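Side-chain contacts in alternansucrase (Leuconostoc mesenteroides, PDB 6HVG), which is a large multi-domain protein of the glycosyl hydrolase 70 family, with a TIM-type barrel, a bound calcium ion and cell-wall-binding-type repeats: residues D828-L831 with Y836-K839; A1054-P1059 with P1129-T1134; V1065-K1070 with T1080-A1085. One frame throughout, in Å; residues are numbered along the deposited sequence.

Contact 1 (D828-L831 with Y836-K839)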
ATOM      1  N   ASP A 828      -5.617  -9.122  21.476  1.00 51.48           N
ATOM      2  CA  ASP A 828      -6.103 -10.468  21.737  1.00 51.55           C
ATOM      3  C   ASP A 828      -6.569 -10.616  23.184  1.00 51.26           C
ATOM      4  O   ASP A 828      -7.230 -11.597  23.519  1.00 51.81           O
ATOM      5  CB  ASP A 828      -5.002 -11.501  21.455  1.00 53.44           C
ATOM      6  CG  ASP A 828      -4.615 -11.552  19.987  1.00 57.98           C
ATOM      7  OD1 ASP A 828      -5.517 -11.307  19.151  1.00 56.81           O
ATOM      8  OD2 ASP A 828      -3.416 -11.820  19.690  1.00 57.89           O
ATOM      9  N   MET A 829      -6.205  -9.657  24.035  1.00 50.56           N
ATOM     10  CA  MET A 829      -6.575  -9.660  25.451  1.00 54.00           C
ATOM     11  C   MET A 829      -7.729  -8.695  25.746  1.00 55.15           C
ATOM     12  O   MET A 829      -8.617  -9.007  26.538  1.00 57.33           O
ATOM     13  CB  MET A 829      -5.368  -9.281  26.306  1.00 56.30           C
ATOM     14  CG  MET A 829      -4.203 -10.254  26.206  1.00 56.88           C
ATOM     15  SD  MET A 829      -4.587 -11.831  26.981  1.00 62.54           S
ATOM     16  CE  MET A 829      -4.391 -11.382  28.706  1.00 61.71           C
ATOM     17  N   TYR A 830      -7.697  -7.520  25.124  1.00 53.96           N
ATOM     18  CA  TYR A 830      -8.742  -6.523  25.259  1.00 54.21           C
ATOM     19  C   TYR A 830      -9.185  -6.114  23.867  1.00 56.45           C
ATOM     20  O   TYR A 830      -8.502  -6.412  22.883  1.00 61.76           O
ATOM     21  CB  TYR A 830      -8.237  -5.341  26.087  1.00 54.72           C
ATOM     22  CG  TYR A 830      -7.849  -5.786  27.475  1.00 59.84           C
ATOM     23  CD1 TYR A 830      -6.550  -6.217  27.750  1.00 62.13           C
ATOM     24  CD2 TYR A 830      -8.796  -5.847  28.509  1.00 62.79           C
ATOM     25  CE1 TYR A 830      -6.196  -6.658  29.015  1.00 67.48           C
ATOM     26  CE2 TYR A 830      -8.452  -6.303  29.779  1.00 64.96           C
ATOM     27  CZ  TYR A 830      -7.155  -6.701  30.027  1.00 67.31           C
ATOM     28  OH  TYR A 830      -6.790  -7.147  31.268  1.00 67.57           O
ATOM     29  N   LEU A 831     -10.342  -5.465  23.762  1.00 55.20           N
ATOM     30  CA  LEU A 831     -10.863  -5.085  22.457  1.00 53.61           C
ATOM     31  C   LEU A 831     -10.059  -3.938  21.860  1.00 52.90           C
ATOM     32  O   LEU A 831      -9.703  -2.980  22.566  1.00 54.35           O
ATOM     33  CB  LEU A 831     -12.329  -4.688  22.565  1.00 56.14           C
ATOM     34  CG  LEU A 831     -13.304  -5.814  22.927  1.00 55.91           C
ATOM     35  CD1 LEU A 831     -14.706  -5.241  23.068  1.00 55.93           C
ATOM     36  CD2 LEU A 831     -13.283  -6.959  21.912  1.00 54.71           C
ATOM     37  N   TYR A 836      -8.870   2.296  26.540  1.00 54.64           N
ATOM     38  CA  TYR A 836      -7.804   1.350  26.885  1.00 53.43           C
ATOM     39  C   TYR A 836      -8.267   0.425  27.978  1.00 55.01           C
ATOM     40  O   TYR A 836      -8.692   0.881  29.033  1.00 57.51           O
ATOM     41  CB  TYR A 836      -6.530   2.079  27.326  1.00 52.77           C
ATOM     42  CG  TYR A 836      -5.324   1.168  27.490  1.00 52.25           C
ATOM     43  CD1 TYR A 836      -4.778   0.497  26.407  1.00 51.28           C
ATOM     44  CD2 TYR A 836      -4.734   0.975  28.729  1.00 51.58           C
ATOM     45  CE1 TYR A 836      -3.687  -0.327  26.555  1.00 48.26           C
ATOM     46  CE2 TYR A 836      -3.629   0.156  28.881  1.00 48.18           C
ATOM     47  CZ  TYR A 836      -3.115  -0.494  27.793  1.00 47.57           C
ATOM     48  OH  TYR A 836      -2.028  -1.319  27.948  1.00 48.62           O
ATOM     49  N   MET A 837      -8.199  -0.878  27.710  1.00 58.79           N
ATOM     50  CA  MET A 837      -8.625  -1.907  28.652  1.00 60.76           C
ATOM     51  C   MET A 837     -10.098  -1.785  29.039  1.00 62.87           C
ATOM     52  O   MET A 837     -10.480  -2.153  30.146  1.00 64.39           O
ATOM     53  CB  MET A 837      -7.725  -1.871  29.894  1.00 62.88           C
ATOM     54  CG  MET A 837      -6.738  -3.018  29.934  1.00 64.80           C
ATOM     55  SD  MET A 837      -5.413  -2.759  31.139  1.00 59.62           S
ATOM     56  CE  MET A 837      -4.093  -3.051  29.959  1.00 66.26           C
ATOM     57  N   GLU A 838     -10.923  -1.274  28.127  1.00 64.62           N
ATOM     58  CA  GLU A 838     -12.336  -1.035  28.430  1.00 68.61           C
ATOM     59  C   GLU A 838     -13.094  -2.324  28.653  1.00 65.57           C
ATOM     60  O   GLU A 838     -13.983  -2.390  29.516  1.00 68.58           O
ATOM     61  CB  GLU A 838     -13.035  -0.254  27.310  1.00 73.36           C
ATOM     62  CG  GLU A 838     -14.480   0.104  27.648  1.00 79.97           C
ATOM     63  CD  GLU A 838     -15.048   1.203  26.780  1.00 85.22           C
ATOM     64  OE1 GLU A 838     -15.093   1.015  25.542  1.00 89.97           O
ATOM     65  OE2 GLU A 838     -15.455   2.245  27.347  1.00 88.78           O
ATOM     66  N   LYS A 839     -12.774  -3.326  27.843  1.00 60.31           N
ATOM     67  CA  LYS A 839     -13.471  -4.583  27.887  1.00 62.07           C
ATOM     68  C   LYS A 839     -12.557  -5.699  27.413  1.00 59.86           C
ATOM     69  O   LYS A 839     -11.973  -5.593  26.361  1.00 59.10           O
ATOM     70  CB  LYS A 839     -14.724  -4.517  27.009  1.00 65.98           C
ATOM     71  CG  LYS A 839     -15.679  -5.690  27.223  1.00 72.94           C
ATOM     72  CD  LYS A 839     -16.784  -5.737  26.181  1.00 75.48           C
ATOM     73  CE  LYS A 839     -17.586  -7.023  26.295  1.00 77.52           C
ATOM     74  NZ  LYS A 839     -18.514  -7.176  25.140  1.00 77.48           N
TER
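With CG set anti to its own carbonyl carbon (chi1 -61°), Tyr830 offers one broad face of its ring to Met837, whose chain runs on extended from CB to SD and bends only at the last torsion. The methylene CG of Met837 hangs over the middle of that face, 3.5 Å from the centroid of the Tyr830 ring. Its direction is a mere 4° off the ring normal, and all six ring carbons are therefore about equally near. This is a CH-pi contact of a carbon probably slightly polarised by the sulfur beside it. Farther along the chain, SD of Met837 lies above the same face, 4.7 Å from the centroid of Tyr830, as a looser Met-aromatic contact. A long, flexible thioether suits a flat ring well, since it can lie over the face without needing a complementary shape.

Both segments belong to the connection of a TIM-type barrel that leaves strand 821-825 through the short helix 826-829 and leads to helix 844-857. Helix 1063-1075 also reaches this pair, Leu1073 touching Tyr830 and Phe1074 touching Met837.

Where the two backbones come together, Leu831 N donates to Lys839 O at 3.1 Å. The same oxygen lies near the plane of the Tyr830 ring, at its edge, and makes a CH...O contact with Tyr830 CA at 3.5 Å. Past this bond the side chains of Leu831 and Lys839 run side by side in the same direction. CD1 of Leu831 rests on the aliphatic part of the lysine, 3.8 Å from CD of Lys839. A lysine is apt here because its methylenes shield the buried leucine while the chain lies in an exposed place; Leu831 also packs on Tyr790 and Gln793 of helix 779-793.

Contact 2 (A1054-P1059 with P1129-T1134)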
ATOM      1  N   ALA A1054      -9.674   4.368  20.677  1.00 48.32           N
ATOM      2  CA  ALA A1054     -10.257   5.699  20.662  1.00 48.63           C
ATOM      3  C   ALA A1054      -9.415   6.683  21.481  1.00 49.94           C
ATOM      4  O   ALA A1054      -8.588   6.288  22.299  1.00 52.62           O
ATOM      5  CB  ALA A1054     -11.665   5.643  21.221  1.00 49.18           C
ATOM      6  N   MET A1055      -9.611   7.973  21.236  1.00 52.95           N
ATOM      7  CA  MET A1055      -8.949   9.003  22.028  1.00 53.99           C
ATOM      8  C   MET A1055      -9.545   8.937  23.428  1.00 57.06           C
ATOM      9  O   MET A1055     -10.719   8.628  23.565  1.00 58.85           O
ATOM     10  CB  MET A1055      -9.171  10.387  21.427  1.00 51.90           C
ATOM     11  CG  MET A1055      -8.546  10.580  20.052  1.00 51.89           C
ATOM     12  SD  MET A1055      -6.746  10.601  20.051  1.00 52.35           S
ATOM     13  CE  MET A1055      -6.424  12.113  20.987  1.00 50.35           C
ATOM     14  N   PRO A1056      -8.739   9.211  24.473  1.00 57.84           N
ATOM     15  CA  PRO A1056      -9.274   9.233  25.829  1.00 59.53           C
ATOM     16  C   PRO A1056     -10.453  10.194  25.998  1.00 64.18           C
ATOM     17  O   PRO A1056     -10.366  11.374  25.630  1.00 66.01           O
ATOM     18  CB  PRO A1056      -8.088   9.712  26.674  1.00 58.09           C
ATOM     19  CG  PRO A1056      -6.885   9.407  25.886  1.00 57.58           C
ATOM     20  CD  PRO A1056      -7.283   9.437  24.444  1.00 57.37           C
ATOM     21  N   THR A1057     -11.549   9.693  26.554  1.00 67.87           N
ATOM     22  CA  THR A1057     -12.704  10.536  26.846  1.00 70.68           C
ATOM     23  C   THR A1057     -12.388  11.460  28.020  1.00 72.04           C
ATOM     24  O   THR A1057     -12.935  12.552  28.108  1.00 79.10           O
ATOM     25  CB  THR A1057     -13.981   9.708  27.122  1.00 66.95           C
ATOM     26  OG1 THR A1057     -13.707   8.739  28.125  1.00 67.53           O
ATOM     27  CG2 THR A1057     -14.457   8.998  25.855  1.00 65.37           C
ATOM     28  N   SER A1058     -11.506  11.015  28.912  1.00 73.50           N
ATOM     29  CA  SER A1058     -11.060  11.822  30.046  1.00 73.28           C
ATOM     30  C   SER A1058      -9.600  11.523  30.379  1.00 72.94           C
ATOM     31  O   SER A1058      -9.126  10.415  30.133  1.00 71.19           O
ATOM     32  CB  SER A1058     -11.916  11.490  31.273  1.00 76.37           C
ATOM     33  OG  SER A1058     -11.715  10.142  31.681  1.00 71.66           O
ATOM     34  N   PRO A1059      -8.900  12.479  31.003  1.00 73.43           N
ATOM     35  CA  PRO A1059      -7.514  12.208  31.442  1.00 72.43           C
ATOM     36  C   PRO A1059      -7.315  10.961  32.328  1.00 73.40           C
ATOM     37  O   PRO A1059      -6.234  10.380  32.314  1.00 76.84           O
ATOM     38  CB  PRO A1059      -7.139  13.469  32.234  1.00 71.14           C
ATOM     39  CG  PRO A1059      -8.060  14.529  31.738  1.00 72.45           C
ATOM     40  CD  PRO A1059      -9.333  13.849  31.331  1.00 72.08           C
ATOM     41  N   PRO A1129      -1.778  16.429  26.307  1.00 56.37           N
ATOM     42  CA  PRO A1129      -1.453  15.028  26.223  1.00 53.87           C
ATOM     43  C   PRO A1129      -1.372  14.496  24.808  1.00 53.06           C
ATOM     44  O   PRO A1129      -1.959  15.048  23.895  1.00 53.29           O
ATOM     45  CB  PRO A1129      -2.619  14.349  26.968  1.00 54.33           C
ATOM     46  CG  PRO A1129      -3.736  15.314  26.901  1.00 54.05           C
ATOM     47  CD  PRO A1129      -3.072  16.650  26.983  1.00 56.60           C
ATOM     48  N   THR A1130      -0.628  13.411  24.649  1.00 53.54           N
ATOM     49  CA  THR A1130      -0.694  12.597  23.458  1.00 50.54           C
ATOM     50  C   THR A1130      -1.986  11.794  23.566  1.00 49.98           C
ATOM     51  O   THR A1130      -2.848  12.102  24.372  1.00 51.43           O
ATOM     52  CB  THR A1130       0.507  11.643  23.378  1.00 50.45           C
ATOM     53  OG1 THR A1130       0.480  10.741  24.489  1.00 51.14           O
ATOM     54  CG2 THR A1130       1.823  12.417  23.407  1.00 50.83           C
ATOM     55  N   LYS A1131      -2.144  10.783  22.726  1.00 50.08           N
ATOM     56  CA  LYS A1131      -3.276   9.873  22.840  1.00 52.38           C
ATOM     57  C   LYS A1131      -3.180   9.050  24.131  1.00 54.38           C
ATOM     58  O   LYS A1131      -4.176   8.519  24.625  1.00 56.29           O
ATOM     59  CB  LYS A1131      -3.297   8.942  21.626  1.00 50.62           C
ATOM     60  CG  LYS A1131      -4.482   8.002  21.544  1.00 50.54           C
ATOM     61  CD  LYS A1131      -4.500   7.368  20.160  1.00 52.48           C
ATOM     62  CE  LYS A1131      -5.678   6.440  19.944  1.00 50.67           C
ATOM     63  NZ  LYS A1131      -5.396   5.497  18.832  1.00 48.08           N
ATOM     64  N   TYR A1132      -1.968   8.952  24.664  1.00 57.21           N
ATOM     65  CA  TYR A1132      -1.669   8.101  25.811  1.00 59.86           C
ATOM     66  C   TYR A1132      -1.461   8.879  27.140  1.00 58.79           C
ATOM     67  O   TYR A1132      -1.283   8.259  28.182  1.00 56.36           O
ATOM     68  CB  TYR A1132      -0.454   7.214  25.465  1.00 57.88           C
ATOM     69  CG  TYR A1132      -0.600   6.506  24.118  1.00 56.62           C
ATOM     70  CD1 TYR A1132      -1.552   5.497  23.933  1.00 54.76           C
ATOM     71  CD2 TYR A1132       0.178   6.870  23.022  1.00 54.48           C
ATOM     72  CE1 TYR A1132      -1.698   4.866  22.707  1.00 50.52           C
ATOM     73  CE2 TYR A1132       0.031   6.246  21.786  1.00 51.24           C
ATOM     74  CZ  TYR A1132      -0.908   5.254  21.632  1.00 50.30           C
ATOM     75  OH  TYR A1132      -1.063   4.650  20.396  1.00 49.71           O
ATOM     76  N   GLY A1133      -1.512  10.214  27.087  1.00 56.97           N
ATOM     77  CA  GLY A1133      -1.409  11.044  28.284  1.00 55.77           C
ATOM     78  C   GLY A1133      -0.216  11.976  28.283  1.00 54.01           C
ATOM     79  O   GLY A1133       0.523  12.054  27.317  1.00 53.47           O
ATOM     80  N   THR A1134      -0.033  12.686  29.390  1.00 54.10           N
ATOM     81  CA  THR A1134       1.056  13.653  29.526  1.00 56.49           C
ATOM     82  C   THR A1134       2.417  12.971  29.690  1.00 55.64           C
ATOM     83  O   THR A1134       2.489  11.745  29.786  1.00 55.18           O
ATOM     84  CB  THR A1134       0.809  14.623  30.703  1.00 58.74           C
ATOM     85  OG1 THR A1134       0.872  13.919  31.946  1.00 57.78           O
ATOM     86  CG2 THR A1134      -0.562  15.303  30.549  1.00 60.65           C
TER
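Lys1131 reaches across to Met1055 and Ala1054, joining two loops of the TIM-type barrel that follow the adjacent strands 1045-1047 and 1081-1083. Its CB stands over the centre of the ring of the next residue, Tyr1132, and on the far segment lies 4.1 Å from SD of Met1055. CG comes nearer, 3.8 Å from the same Met1055 SD, and CD of Lys1131 keeps almost that spacing. The thioether thus crosses the lysine chain at the level of these methylenes, brought there by bends at both chi2 and chi3 of Met1055. CE of Lys1131 passes the backbone, 3.7 Å from Ala1054 O. At the tip, NZ hydrogen-bonds to the carbonyl oxygens of Gln1053 and Leu1106, which gives the ammonium group of this buried residue polar partners. An extended lysine fits because its methylenes lie along the thioether while NZ reaches the two carbonyl oxygens.

The ring of Pro1056 packs its CG and CD against Lys1131 O, a contact of ring carbons with a carbonyl oxygen. Around Lys1131 the segment 1129-1134 is shaped by an ST turn, in which Thr1130 OG1 accepts from Tyr1132 N at 3.0 Å. The same hydroxyl donates to Gly1133 O at 3.1 Å, meeting a lone pair in the carbonyl plane at a C=O...O angle of 133°.

Contact 3 (V1065-K1070 with T1080-A1085)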
ATOM      1  N   VAL A1065      -2.050   6.206  32.365  1.00 60.21           N
ATOM      2  CA  VAL A1065      -2.635   6.274  33.701  1.00 58.07           C
ATOM      3  C   VAL A1065      -3.135   4.887  34.077  1.00 54.71           C
ATOM      4  O   VAL A1065      -2.783   4.349  35.129  1.00 57.41           O
ATOM      5  CB  VAL A1065      -3.784   7.304  33.768  1.00 60.26           C
ATOM      6  CG1 VAL A1065      -4.538   7.194  35.090  1.00 60.39           C
ATOM      7  CG2 VAL A1065      -3.245   8.726  33.573  1.00 61.28           C
ATOM      8  N   VAL A1066      -3.916   4.292  33.186  1.00 52.51           N
ATOM      9  CA  VAL A1066      -4.422   2.926  33.385  1.00 51.67           C
ATOM     10  C   VAL A1066      -3.285   1.915  33.594  1.00 50.22           C
ATOM     11  O   VAL A1066      -3.381   1.079  34.472  1.00 51.16           O
ATOM     12  CB  VAL A1066      -5.355   2.480  32.235  1.00 48.50           C
ATOM     13  CG1 VAL A1066      -5.735   1.019  32.361  1.00 48.07           C
ATOM     14  CG2 VAL A1066      -6.620   3.327  32.240  1.00 49.67           C
ATOM     15  N   ILE A1067      -2.210   2.002  32.816  1.00 48.61           N
ATOM     16  CA  ILE A1067      -1.088   1.067  32.958  1.00 47.73           C
ATOM     17  C   ILE A1067      -0.514   1.144  34.374  1.00 49.98           C
ATOM     18  O   ILE A1067      -0.200   0.107  34.961  1.00 50.87           O
ATOM     19  CB  ILE A1067       0.011   1.295  31.885  1.00 47.11           C
ATOM     20  CG1 ILE A1067      -0.496   0.880  30.499  1.00 47.73           C
ATOM     21  CG2 ILE A1067       1.273   0.490  32.179  1.00 48.18           C
ATOM     22  CD1 ILE A1067       0.318   1.439  29.343  1.00 46.44           C
ATOM     23  N   ALA A1068      -0.412   2.350  34.934  1.00 50.59           N
ATOM     24  CA  ALA A1068       0.082   2.523  36.296  1.00 52.00           C
ATOM     25  C   ALA A1068      -0.815   1.840  37.341  1.00 54.70           C
ATOM     26  O   ALA A1068      -0.308   1.106  38.190  1.00 57.03           O
ATOM     27  CB  ALA A1068       0.248   3.995  36.623  1.00 52.04           C
ATOM     28  N   THR A1069      -2.126   2.054  37.279  1.00 54.50           N
ATOM     29  CA  THR A1069      -3.021   1.395  38.234  1.00 58.70           C
ATOM     30  C   THR A1069      -2.998  -0.137  38.063  1.00 59.35           C
ATOM     31  O   THR A1069      -3.094  -0.860  39.046  1.00 64.43           O
ATOM     32  CB  THR A1069      -4.482   1.925  38.177  1.00 59.95           C
ATOM     33  OG1 THR A1069      -5.109   1.510  36.959  1.00 62.23           O
ATOM     34  CG2 THR A1069      -4.535   3.460  38.274  1.00 61.94           C
ATOM     35  N   LYS A1070      -2.825  -0.618  36.832  1.00 59.84           N
ATOM     36  CA  LYS A1070      -2.922  -2.059  36.506  1.00 61.34           C
ATOM     37  C   LYS A1070      -1.588  -2.848  36.389  1.00 59.77           C
ATOM     38  O   LYS A1070      -1.598  -4.023  36.028  1.00 61.08           O
ATOM     39  CB  LYS A1070      -3.705  -2.230  35.191  1.00 62.08           C
ATOM     40  CG  LYS A1070      -5.157  -2.645  35.338  1.00 62.22           C
ATOM     41  CD  LYS A1070      -6.082  -1.514  35.737  1.00 64.32           C
ATOM     42  CE  LYS A1070      -7.538  -1.989  35.692  1.00 70.30           C
ATOM     43  NZ  LYS A1070      -7.805  -3.191  36.566  1.00 67.73           N
ATOM     44  N   THR A1080       7.597  -9.809  31.632  1.00 43.68           N
ATOM     45  CA  THR A1080       8.845  -9.256  32.123  1.00 43.91           C
ATOM     46  C   THR A1080       9.247  -7.972  31.397  1.00 44.71           C
ATOM     47  O   THR A1080      10.071  -7.237  31.915  1.00 47.12           O
ATOM     48  CB  THR A1080       9.983 -10.271  31.995  1.00 42.02           C
ATOM     49  OG1 THR A1080      10.133 -10.659  30.627  1.00 40.51           O
ATOM     50  CG2 THR A1080       9.698 -11.475  32.868  1.00 41.12           C
ATOM     51  N   SER A1081       8.675  -7.714  30.210  1.00 45.76           N
ATOM     52  CA  SER A1081       8.821  -6.421  29.512  1.00 44.42           C
ATOM     53  C   SER A1081       7.528  -5.919  28.865  1.00 42.92           C
ATOM     54  O   SER A1081       6.818  -6.667  28.213  1.00 45.51           O
ATOM     55  CB  SER A1081       9.905  -6.499  28.454  1.00 46.35           C
ATOM     56  OG  SER A1081      10.240  -5.190  28.016  1.00 47.06           O
ATOM     57  N   PHE A1082       7.239  -4.638  29.052  1.00 43.59           N
ATOM     58  CA  PHE A1082       6.026  -4.011  28.557  1.00 43.33           C
ATOM     59  C   PHE A1082       6.369  -3.150  27.352  1.00 44.80           C
ATOM     60  O   PHE A1082       7.075  -2.145  27.471  1.00 48.49           O
ATOM     61  CB  PHE A1082       5.402  -3.140  29.632  1.00 44.15           C
ATOM     62  CG  PHE A1082       3.924  -2.881  29.423  1.00 46.53           C
ATOM     63  CD1 PHE A1082       3.491  -1.970  28.471  1.00 46.11           C
ATOM     64  CD2 PHE A1082       2.975  -3.541  30.187  1.00 45.58           C
ATOM     65  CE1 PHE A1082       2.147  -1.742  28.288  1.00 48.07           C
ATOM     66  CE2 PHE A1082       1.630  -3.309  30.013  1.00 47.25           C
ATOM     67  CZ  PHE A1082       1.214  -2.408  29.068  1.00 48.60           C
ATOM     68  N   GLU A1083       5.900  -3.557  26.182  1.00 44.63           N
ATOM     69  CA  GLU A1083       6.125  -2.779  24.970  1.00 44.75           C
ATOM     70  C   GLU A1083       5.028  -1.756  24.893  1.00 42.71           C
ATOM     71  O   GLU A1083       3.874  -2.090  24.634  1.00 41.03           O
ATOM     72  CB  GLU A1083       6.137  -3.665  23.722  1.00 46.88           C
ATOM     73  CG  GLU A1083       6.660  -2.973  22.485  1.00 48.74           C
ATOM     74  CD  GLU A1083       6.285  -3.694  21.199  1.00 53.49           C
ATOM     75  OE1 GLU A1083       6.418  -4.939  21.142  1.00 54.75           O
ATOM     76  OE2 GLU A1083       5.836  -3.008  20.240  1.00 54.28           O
ATOM     77  N   LEU A1084       5.397  -0.503  25.158  1.00 44.92           N
ATOM     78  CA  LEU A1084       4.473   0.639  25.106  1.00 45.00           C
ATOM     79  C   LEU A1084       4.421   1.187  23.694  1.00 43.78           C
ATOM     80  O   LEU A1084       5.411   1.151  22.978  1.00 42.50           O
ATOM     81  CB  LEU A1084       4.944   1.755  26.044  1.00 45.69           C
ATOM     82  CG  LEU A1084       4.872   1.471  27.540  1.00 49.02           C
ATOM     83  CD1 LEU A1084       6.048   2.058  28.263  1.00 51.58           C
ATOM     84  CD2 LEU A1084       3.587   2.001  28.145  1.00 52.93           C
ATOM     85  N   ALA A1085       3.279   1.745  23.325  1.00 46.24           N
ATOM     86  CA  ALA A1085       3.131   2.432  22.055  1.00 46.58           C
ATOM     87  C   ALA A1085       4.178   3.543  21.925  1.00 45.05           C
ATOM     88  O   ALA A1085       4.765   3.967  22.931  1.00 42.51           O
ATOM     89  CB  ALA A1085       1.746   3.024  21.942  1.00 47.37           C
TER
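Ile1067 carries the helix side of this contact and meets both Phe1082 and Leu1084. Its two branches are divided by the first torsion (chi1 -70°), which places CG1 beside the backbone N and CG2 beside the carbonyl carbon. The longer branch continues extended at chi2 (162°), which carries CD1 out towards the strand. There it lies 3.8 Å from CE1 of Phe1082 and 3.5 Å from CD2 of Leu1084, in the notch between the two side chains. Behind it, CG1 of Ile1067 makes a second touch on the ring, 4.0 Å from CZ of Phe1082. The shorter branch is a looser neighbour: CG2 stands 4.2 Å above the plane of the Phe1082 ring, displaced towards the rim. Branching at CB suits the place, letting Ile1067 put one arm in the notch and another over the ring.

Phe1082 comes to meet it from the opposite direction, with CG anti to the backbone N (chi1 -158°), its ring extended towards the helix. Tyr1046 and Phe1074 each meet that ring edge-to-face, so aromatic neighbours as well as the isoleucine limit its freedom. Leu1084 approaches Ile1067 with the single methyl CD2.

The contact joins the helix and the second strand of the beta-alpha-beta unit made of strand 1045-1047, helix 1063-1075 and strand 1081-1083. Between Phe1082 and Leu1084 in sequence, Glu1083 forms a salt bridge with Arg823. On the helix, Thr1069 OG1 donates to Val1066 O at 3.1 Å, bonded in this way to the backbone of its own helix.

All three touching residues are buried, and their side chains are hydrocarbon. The attraction is therefore dispersive and hydrophobic; with no directional bond between these side chains, their share in seating the helix on the strand probably rests on shape fit.

The three contacts lie on the same side of the chain's centre, all within the family 70 range. Contacts 1 and 3, with centres 13 Å apart, are joined through Tyr836: its OH lies 3.6 Å from CZ of Phe1082, and its CE2 is equally far from CG1 of Ile1067. Contact 2 meets contact 3 where Tyr1132 CZ packs 3.5 Å from CB of Ala1085, and the whole of contact 3 falls in the chain between the segments of contact 2. Contacts 1 and 2 do not touch, their nearest atoms being about 6 Å apart; contact 3, which touches both, lies between them in the packing. The calcium ion is held by Glu575, Asp581, Asn625 and Asp1159, none of which belongs to these segments.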